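Capsule biosynthesis protein CapD proenzyme (Bacillus anthracis, PDB 3G9K) cleaves the poly-gamma-D-glutamate capsule of the anthrax bacillus and, as a transpeptidase, joins it by an amide bond to diaminopimelic acid in the peptidoglycan. Local coordinates at residues Val23-Val37 / Ala47-Glu59. Sequence-based numbering, arbitrary orientation.
Sequences VSASHPLAVEEGMKV and AAIVVSYVLGVVE
The imidazole of H27 takes methyl CG2 of V58 over the centre of one face, a CH-pi contact 3.7 Å from the centroid and 10° off the ring normal. At the ring's edge, close to its plane, H27, at the N-cap of helix 28-39, accepts from L29 N at ND1, 3.0 Å; this bond fixes the ring's rotation and presents its flat face to V58. The second flat group, the carboxylate of E59, receives S26 OG on the syn side of OE2 at 2.6 Å, tying the loop before one helix to the end of the other. With chi1 at -161°, E59 sends CG anti to its own backbone N, and the extended chain carries the acid across to S26. Between these ends the helices run roughly antiparallel at 156°, the axes of segments 28-37 and 47-58 approaching to 8.5 Å. Small residues permit this: A30 CB meets L55 CD2 at 3.5 Å, and G34, lacking a side chain, lets V51 CG2 come to 3.6 Å from its CA. V37, V50 and V54 supply much of the rest, V37 CG2 and V50 CG2 lying 3.6 Å apart. This buried helical hairpin belongs to the larger chain of an NTN hydrolase. Helix 120-133 packs on L29, E33 and V50, while V23 to A25 pair antiparallel with a strand of the other CapD chain, whose T2 OG1 hydrogen-bonds E59 OE1.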
ATOM      1  N   VAL A  23       0.389   2.293 -15.374  1.00 17.48           N
ATOM      2  CA  VAL A  23      -0.221   2.342 -14.041  1.00 16.76           C
ATOM      3  C   VAL A  23      -0.639   0.938 -13.607  1.00 16.75           C
ATOM      4  O   VAL A  23      -1.250   0.185 -14.387  1.00 17.82           O
ATOM      5  CB  VAL A  23      -1.501   3.236 -14.037  1.00 15.99           C
ATOM      6  CG1 VAL A  23      -2.112   3.353 -12.613  1.00 14.90           C
ATOM      7  CG2 VAL A  23      -1.197   4.616 -14.639  1.00 16.51           C
ATOM      8  N   SER A  24      -0.389   0.599 -12.338  1.00 15.96           N
ATOM      9  CA  SER A  24      -0.872  -0.667 -11.767  1.00 15.97           C
ATOM     10  C   SER A  24      -1.539  -0.314 -10.448  1.00 14.92           C
ATOM     11  O   SER A  24      -0.888   0.276  -9.597  1.00 14.02           O
ATOM     12  CB  SER A  24       0.276  -1.658 -11.565  1.00 16.08           C
ATOM     13  OG  SER A  24      -0.165  -2.856 -10.939  1.00 16.83           O
ATOM     14  N   ALA A  25      -2.822  -0.613 -10.326  1.00 14.85           N
ATOM     15  CA  ALA A  25      -3.637  -0.252  -9.122  1.00 15.36           C
ATOM     16  C   ALA A  25      -4.795  -1.245  -8.856  1.00 15.87           C
ATOM     17  O   ALA A  25      -5.215  -1.994  -9.757  1.00 16.56           O
ATOM     18  CB  ALA A  25      -4.197   1.187  -9.231  1.00 15.86           C
ATOM     19  N   SER A  26      -5.327  -1.220  -7.631  1.00 14.44           N
ATOM     20  CA  SER A  26      -6.329  -2.209  -7.200  1.00 16.24           C
ATOM     21  C   SER A  26      -7.781  -1.787  -7.560  1.00 15.52           C
ATOM     22  O   SER A  26      -8.764  -2.389  -7.118  1.00 16.83           O
ATOM     23  CB  SER A  26      -6.226  -2.492  -5.722  1.00 16.47           C
ATOM     24  OG  SER A  26      -6.281  -1.311  -4.982  1.00 19.56           O
ATOM     25  N   HIS A  27      -7.928  -0.730  -8.329  1.00 17.05           N
ATOM     26  CA  HIS A  27      -9.263  -0.410  -8.874  1.00 16.88           C
ATOM     27  C   HIS A  27      -9.126   0.055 -10.328  1.00 18.05           C
ATOM     28  O   HIS A  27      -8.342   0.926 -10.596  1.00 17.06           O
ATOM     29  CB  HIS A  27      -9.989   0.650  -8.040  1.00 17.77           C
ATOM     30  CG  HIS A  27     -11.468   0.721  -8.315  1.00 17.02           C
ATOM     31  ND1 HIS A  27     -11.977   1.285  -9.457  1.00 19.70           N
ATOM     32  CD2 HIS A  27     -12.540   0.320  -7.585  1.00 18.58           C
ATOM     33  CE1 HIS A  27     -13.301   1.209  -9.436  1.00 20.88           C
ATOM     34  NE2 HIS A  27     -13.670   0.627  -8.310  1.00 21.68           N
ATOM     35  N   PRO A  28      -9.914  -0.520 -11.259  1.00 19.44           N
ATOM     36  CA  PRO A  28      -9.844  -0.121 -12.680  1.00 19.14           C
ATOM     37  C   PRO A  28     -10.098   1.364 -12.976  1.00 18.82           C
ATOM     38  O   PRO A  28      -9.621   1.844 -13.982  1.00 18.55           O
ATOM     39  CB  PRO A  28     -10.923  -0.998 -13.349  1.00 20.00           C
ATOM     40  CG  PRO A  28     -11.820  -1.371 -12.270  1.00 21.61           C
ATOM     41  CD  PRO A  28     -10.901  -1.585 -11.072  1.00 20.24           C
ATOM     42  N   LEU A  29     -10.839   2.083 -12.132  1.00 19.37           N
ATOM     43  CA  LEU A  29     -11.054   3.515 -12.354  1.00 19.25           C
ATOM     44  C   LEU A  29      -9.802   4.334 -12.002  1.00 18.96           C
ATOM     45  O   LEU A  29      -9.544   5.356 -12.604  1.00 17.98           O
ATOM     46  CB  LEU A  29     -12.291   4.032 -11.597  1.00 18.95           C
ATOM     47  CG  LEU A  29     -13.657   3.503 -12.061  1.00 21.36           C
ATOM     48  CD1 LEU A  29     -14.852   4.149 -11.267  1.00 21.63           C
ATOM     49  CD2 LEU A  29     -13.805   3.728 -13.573  1.00 25.16           C
ATOM     50  N   ALA A  30      -9.048   3.870 -11.003  1.00 18.29           N
ATOM     51  CA  ALA A  30      -7.760   4.459 -10.645  1.00 18.77           C
ATOM     52  C   ALA A  30      -6.774   4.237 -11.765  1.00 18.44           C
ATOM     53  O   ALA A  30      -6.032   5.167 -12.119  1.00 17.48           O
ATOM     54  CB  ALA A  30      -7.219   3.877  -9.318  1.00 18.15           C
ATOM     55  N   VAL A  31      -6.754   3.015 -12.306  1.00 18.14           N
ATOM     56  CA  VAL A  31      -5.908   2.735 -13.479  1.00 18.05           C
ATOM     57  C   VAL A  31      -6.288   3.700 -14.603  1.00 17.92           C
ATOM     58  O   VAL A  31      -5.456   4.380 -15.149  1.00 17.33           O
ATOM     59  CB  VAL A  31      -5.993   1.281 -13.971  1.00 18.30           C
ATOM     60  CG1 VAL A  31      -5.089   1.048 -15.259  1.00 17.41           C
ATOM     61  CG2 VAL A  31      -5.630   0.271 -12.847  1.00 16.37           C
ATOM     62  N   GLU A  32      -7.570   3.767 -14.928  1.00 18.41           N
ATOM     63  CA  GLU A  32      -8.038   4.650 -15.995  1.00 19.80           C
ATOM     64  C   GLU A  32      -7.682   6.133 -15.846  1.00 19.44           C
ATOM     65  O   GLU A  32      -7.205   6.773 -16.796  1.00 19.84           O
ATOM     66  CB  GLU A  32      -9.534   4.474 -16.132  1.00 19.97           C
ATOM     67  CG  GLU A  32     -10.115   5.282 -17.260  1.00 23.73           C
ATOM     68  CD  GLU A  32     -11.606   5.174 -17.336  1.00 24.44           C
ATOM     69  OE1 GLU A  32     -12.171   4.179 -16.851  1.00 30.66           O
ATOM     70  OE2 GLU A  32     -12.218   6.102 -17.910  1.00 33.01           O
ATOM     71  N   GLU A  33      -7.964   6.705 -14.681  1.00 18.43           N
ATOM     72  CA  GLU A  33      -7.645   8.095 -14.438  1.00 17.98           C
ATOM     73  C   GLU A  33      -6.164   8.402 -14.426  1.00 18.54           C
ATOM     74  O   GLU A  33      -5.736   9.482 -14.836  1.00 19.60           O
ATOM     75  CB  GLU A  33      -8.303   8.576 -13.147  1.00 17.04           C
ATOM     76  CG  GLU A  33      -9.811   8.464 -13.154  1.00 17.17           C
ATOM     77  CD  GLU A  33     -10.471   9.361 -14.220  1.00 19.13           C
ATOM     78  OE1 GLU A  33      -9.867  10.370 -14.649  1.00 18.92           O
ATOM     79  OE2 GLU A  33     -11.632   9.052 -14.596  1.00 22.47           O
ATOM     80  N   GLY A  34      -5.373   7.480 -13.910  1.00 19.37           N
ATOM     81  CA  GLY A  34      -3.926   7.595 -13.930  1.00 18.81           C
ATOM     82  C   GLY A  34      -3.321   7.591 -15.329  1.00 19.35           C
ATOM     83  O   GLY A  34      -2.429   8.404 -15.636  1.00 19.53           O
HETATM   84  N   MSE A  35      -3.827   6.664 -16.150  1.00 24.21           N
HETATM   85  CA  MSE A  35      -3.463   6.577 -17.574  1.00 24.57           C
HETATM   86  C   MSE A  35      -3.850   7.848 -18.340  1.00 26.08           C
HETATM   87  O   MSE A  35      -3.090   8.314 -19.184  1.00 25.94           O
HETATM   88  CB  MSE A  35      -4.119   5.361 -18.236  1.00 24.47           C
HETATM   89  CG  MSE A  35      -3.501   4.007 -17.883  1.00 22.50           C
HETATM   90 SE   MSE A  35      -1.620   3.845 -18.318  0.50 15.99          SE
HETATM   91  CE  MSE A  35      -1.746   3.452 -20.227  1.00 23.91           C
ATOM     92  N   LYS A  36      -5.072   8.382 -18.087  1.00 22.64           N
ATOM     93  CA  LYS A  36      -5.529   9.667 -18.665  1.00 23.89           C
ATOM     94  C   LYS A  36      -4.549  10.840 -18.418  1.00 24.61           C
ATOM     95  O   LYS A  36      -4.201  11.572 -19.356  1.00 24.91           O
ATOM     96  CB  LYS A  36      -6.980   9.952 -18.221  1.00 24.30           C
ATOM     97  CG  LYS A  36      -7.746  11.135 -18.885  1.00 24.89           C
ATOM     98  CD  LYS A  36      -9.225  11.018 -18.481  1.00 26.02           C
ATOM     99  CE  LYS A  36     -10.107  12.160 -18.887  1.00 29.41           C
ATOM    100  NZ  LYS A  36     -11.561  11.688 -18.877  1.00 31.29           N
ATOM    101  N   VAL A  37      -4.073  11.011 -17.187  1.00 24.91           N
ATOM    102  CA  VAL A  37      -3.070  12.020 -16.870  1.00 25.78           C
ATOM    103  C   VAL A  37      -1.799  11.824 -17.690  1.00 27.35           C
ATOM    104  O   VAL A  37      -1.186  12.787 -18.199  1.00 28.02           O
ATOM    105  CB  VAL A  37      -2.733  12.007 -15.343  1.00 24.93           C
ATOM    106  CG1 VAL A  37      -1.519  12.849 -15.008  1.00 26.28           C
ATOM    107  CG2 VAL A  37      -3.947  12.474 -14.541  1.00 25.00           C
ATOM    108  N   ALA A  47       0.082  12.011 -11.850  1.00 18.97           N
ATOM    109  CA  ALA A  47      -0.775  10.839 -11.927  1.00 18.23           C
ATOM    110  C   ALA A  47      -0.976  10.165 -10.563  1.00 17.39           C
ATOM    111  O   ALA A  47      -2.046   9.666 -10.285  1.00 17.78           O
ATOM    112  CB  ALA A  47      -0.222   9.827 -12.937  1.00 17.51           C
ATOM    113  N   ALA A  48       0.063  10.109  -9.741  1.00 16.05           N
ATOM    114  CA  ALA A  48      -0.031   9.468  -8.420  1.00 16.08           C
ATOM    115  C   ALA A  48      -0.999  10.232  -7.479  1.00 15.67           C
ATOM    116  O   ALA A  48      -1.728   9.637  -6.692  1.00 13.78           O
ATOM    117  CB  ALA A  48       1.383   9.387  -7.771  1.00 15.22           C
ATOM    118  N   ILE A  49      -1.032  11.554  -7.605  1.00 16.27           N
ATOM    119  CA  ILE A  49      -1.930  12.370  -6.801  1.00 16.29           C
ATOM    120  C   ILE A  49      -3.349  12.119  -7.246  1.00 16.53           C
ATOM    121  O   ILE A  49      -4.277  11.945  -6.417  1.00 17.49           O
ATOM    122  CB  ILE A  49      -1.604  13.886  -6.923  1.00 17.32           C
ATOM    123  CG1 ILE A  49      -0.273  14.174  -6.239  1.00 16.77           C
ATOM    124  CG2 ILE A  49      -2.764  14.716  -6.381  1.00 16.69           C
ATOM    125  CD1 ILE A  49       0.395  15.552  -6.556  1.00 16.24           C
ATOM    126  N   VAL A  50      -3.537  12.105  -8.551  1.00 16.40           N
ATOM    127  CA  VAL A  50      -4.860  11.796  -9.126  1.00 15.31           C
ATOM    128  C   VAL A  50      -5.339  10.394  -8.686  1.00 14.92           C
ATOM    129  O   VAL A  50      -6.454  10.222  -8.210  1.00 16.47           O
ATOM    130  CB  VAL A  50      -4.801  11.861 -10.646  1.00 16.25           C
ATOM    131  CG1 VAL A  50      -6.033  11.288 -11.222  1.00 16.84           C
ATOM    132  CG2 VAL A  50      -4.590  13.331 -11.106  1.00 17.72           C
ATOM    133  N   VAL A  51      -4.491   9.401  -8.881  1.00 14.82           N
ATOM    134  CA  VAL A  51      -4.750   8.026  -8.475  1.00 14.58           C
ATOM    135  C   VAL A  51      -5.040   7.936  -6.980  1.00 14.29           C
ATOM    136  O   VAL A  51      -5.949   7.222  -6.579  1.00 15.20           O
ATOM    137  CB  VAL A  51      -3.591   7.061  -8.864  1.00 13.58           C
ATOM    138  CG1 VAL A  51      -3.754   5.694  -8.181  1.00 11.67           C
ATOM    139  CG2 VAL A  51      -3.501   6.865 -10.412  1.00 13.55           C
ATOM    140  N   SER A  52      -4.243   8.606  -6.155  1.00 15.05           N
ATOM    141  CA  SER A  52      -4.454   8.494  -4.678  1.00 15.19           C
ATOM    142  C   SER A  52      -5.818   9.017  -4.272  1.00 15.22           C
ATOM    143  O   SER A  52      -6.574   8.355  -3.556  1.00 15.36           O
ATOM    144  CB  SER A  52      -3.391   9.210  -3.891  1.00 14.69           C
ATOM    145  OG  SER A  52      -2.165   8.577  -4.085  1.00 15.92           O
ATOM    146  N   TYR A  53      -6.168  10.184  -4.778  1.00 15.50           N
ATOM    147  CA  TYR A  53      -7.507  10.725  -4.521  1.00 15.54           C
ATOM    148  C   TYR A  53      -8.710   9.893  -5.097  1.00 15.59           C
ATOM    149  O   TYR A  53      -9.758   9.766  -4.468  1.00 14.62           O
ATOM    150  CB  TYR A  53      -7.545  12.191  -4.974  1.00 15.33           C
ATOM    151  CG  TYR A  53      -7.167  13.209  -3.921  1.00 15.92           C
ATOM    152  CD1 TYR A  53      -5.953  13.865  -3.953  1.00 15.32           C
ATOM    153  CD2 TYR A  53      -8.071  13.560  -2.930  1.00 16.11           C
ATOM    154  CE1 TYR A  53      -5.635  14.873  -2.979  1.00 16.99           C
ATOM    155  CE2 TYR A  53      -7.769  14.500  -1.997  1.00 17.21           C
ATOM    156  CZ  TYR A  53      -6.545  15.160  -2.015  1.00 15.60           C
ATOM    157  OH  TYR A  53      -6.307  16.078  -1.045  1.00 15.85           O
ATOM    158  N   VAL A  54      -8.579   9.344  -6.299  1.00 15.80           N
ATOM    159  CA  VAL A  54      -9.605   8.482  -6.894  1.00 15.18           C
ATOM    160  C   VAL A  54      -9.868   7.212  -6.045  1.00 15.18           C
ATOM    161  O   VAL A  54     -11.015   6.870  -5.763  1.00 16.31           O
ATOM    162  CB  VAL A  54      -9.222   8.115  -8.368  1.00 14.54           C
ATOM    163  CG1 VAL A  54     -10.021   6.920  -8.861  1.00 15.14           C
ATOM    164  CG2 VAL A  54      -9.372   9.369  -9.261  1.00 17.75           C
ATOM    165  N   LEU A  55      -8.793   6.592  -5.582  1.00 14.28           N
ATOM    166  CA  LEU A  55      -8.804   5.408  -4.736  1.00 14.46           C
ATOM    167  C   LEU A  55      -9.524   5.735  -3.436  1.00 14.32           C
ATOM    168  O   LEU A  55     -10.339   4.926  -2.964  1.00 15.57           O
ATOM    169  CB  LEU A  55      -7.382   4.885  -4.490  1.00 14.14           C
ATOM    170  CG  LEU A  55      -6.768   4.112  -5.667  1.00 14.68           C
ATOM    171  CD1 LEU A  55      -5.310   3.897  -5.351  1.00 15.55           C
ATOM    172  CD2 LEU A  55      -7.513   2.810  -5.959  1.00 17.17           C
ATOM    173  N   GLY A  56      -9.306   6.931  -2.890  1.00 14.03           N
ATOM    174  CA  GLY A  56     -10.018   7.368  -1.666  1.00 14.66           C
ATOM    175  C   GLY A  56     -11.508   7.458  -1.879  1.00 16.36           C
ATOM    176  O   GLY A  56     -12.334   7.341  -0.943  1.00 18.35           O
ATOM    177  N   VAL A  57     -11.898   7.677  -3.125  1.00 15.87           N
ATOM    178  CA  VAL A  57     -13.339   7.755  -3.436  1.00 14.84           C
ATOM    179  C   VAL A  57     -13.942   6.398  -3.806  1.00 16.50           C
ATOM    180  O   VAL A  57     -14.984   5.995  -3.289  1.00 18.10           O
ATOM    181  CB  VAL A  57     -13.591   8.781  -4.571  1.00 15.82           C
ATOM    182  CG1 VAL A  57     -15.030   8.700  -5.025  1.00 13.90           C
ATOM    183  CG2 VAL A  57     -13.251  10.198  -4.100  1.00 16.38           C
ATOM    184  N   VAL A  58     -13.303   5.685  -4.717  1.00 16.45           N
ATOM    185  CA  VAL A  58     -13.898   4.479  -5.287  1.00 17.06           C
ATOM    186  C   VAL A  58     -13.464   3.203  -4.564  1.00 16.73           C
ATOM    187  O   VAL A  58     -14.090   2.136  -4.728  1.00 18.27           O
ATOM    188  CB  VAL A  58     -13.593   4.366  -6.828  1.00 17.83           C
ATOM    189  CG1 VAL A  58     -14.066   5.636  -7.575  1.00 15.57           C
ATOM    190  CG2 VAL A  58     -12.083   4.117  -7.082  1.00 16.09           C
ATOM    191  N   GLU A  59     -12.359   3.277  -3.830  1.00 17.61           N
ATOM    192  CA  GLU A  59     -11.877   2.147  -3.059  1.00 17.51           C
ATOM    193  C   GLU A  59     -11.793   2.554  -1.581  1.00 17.12           C
ATOM    194  O   GLU A  59     -10.810   2.308  -0.913  1.00 16.05           O
ATOM    195  CB  GLU A  59     -10.514   1.688  -3.559  1.00 17.96           C
ATOM    196  CG  GLU A  59     -10.232   0.300  -3.110  1.00 17.92           C
ATOM    197  CD  GLU A  59      -8.811  -0.138  -3.410  1.00 20.69           C
ATOM    198  OE1 GLU A  59      -7.878   0.662  -3.180  1.00 18.15           O
ATOM    199  OE2 GLU A  59      -8.647  -1.284  -3.872  1.00 25.73           O
TER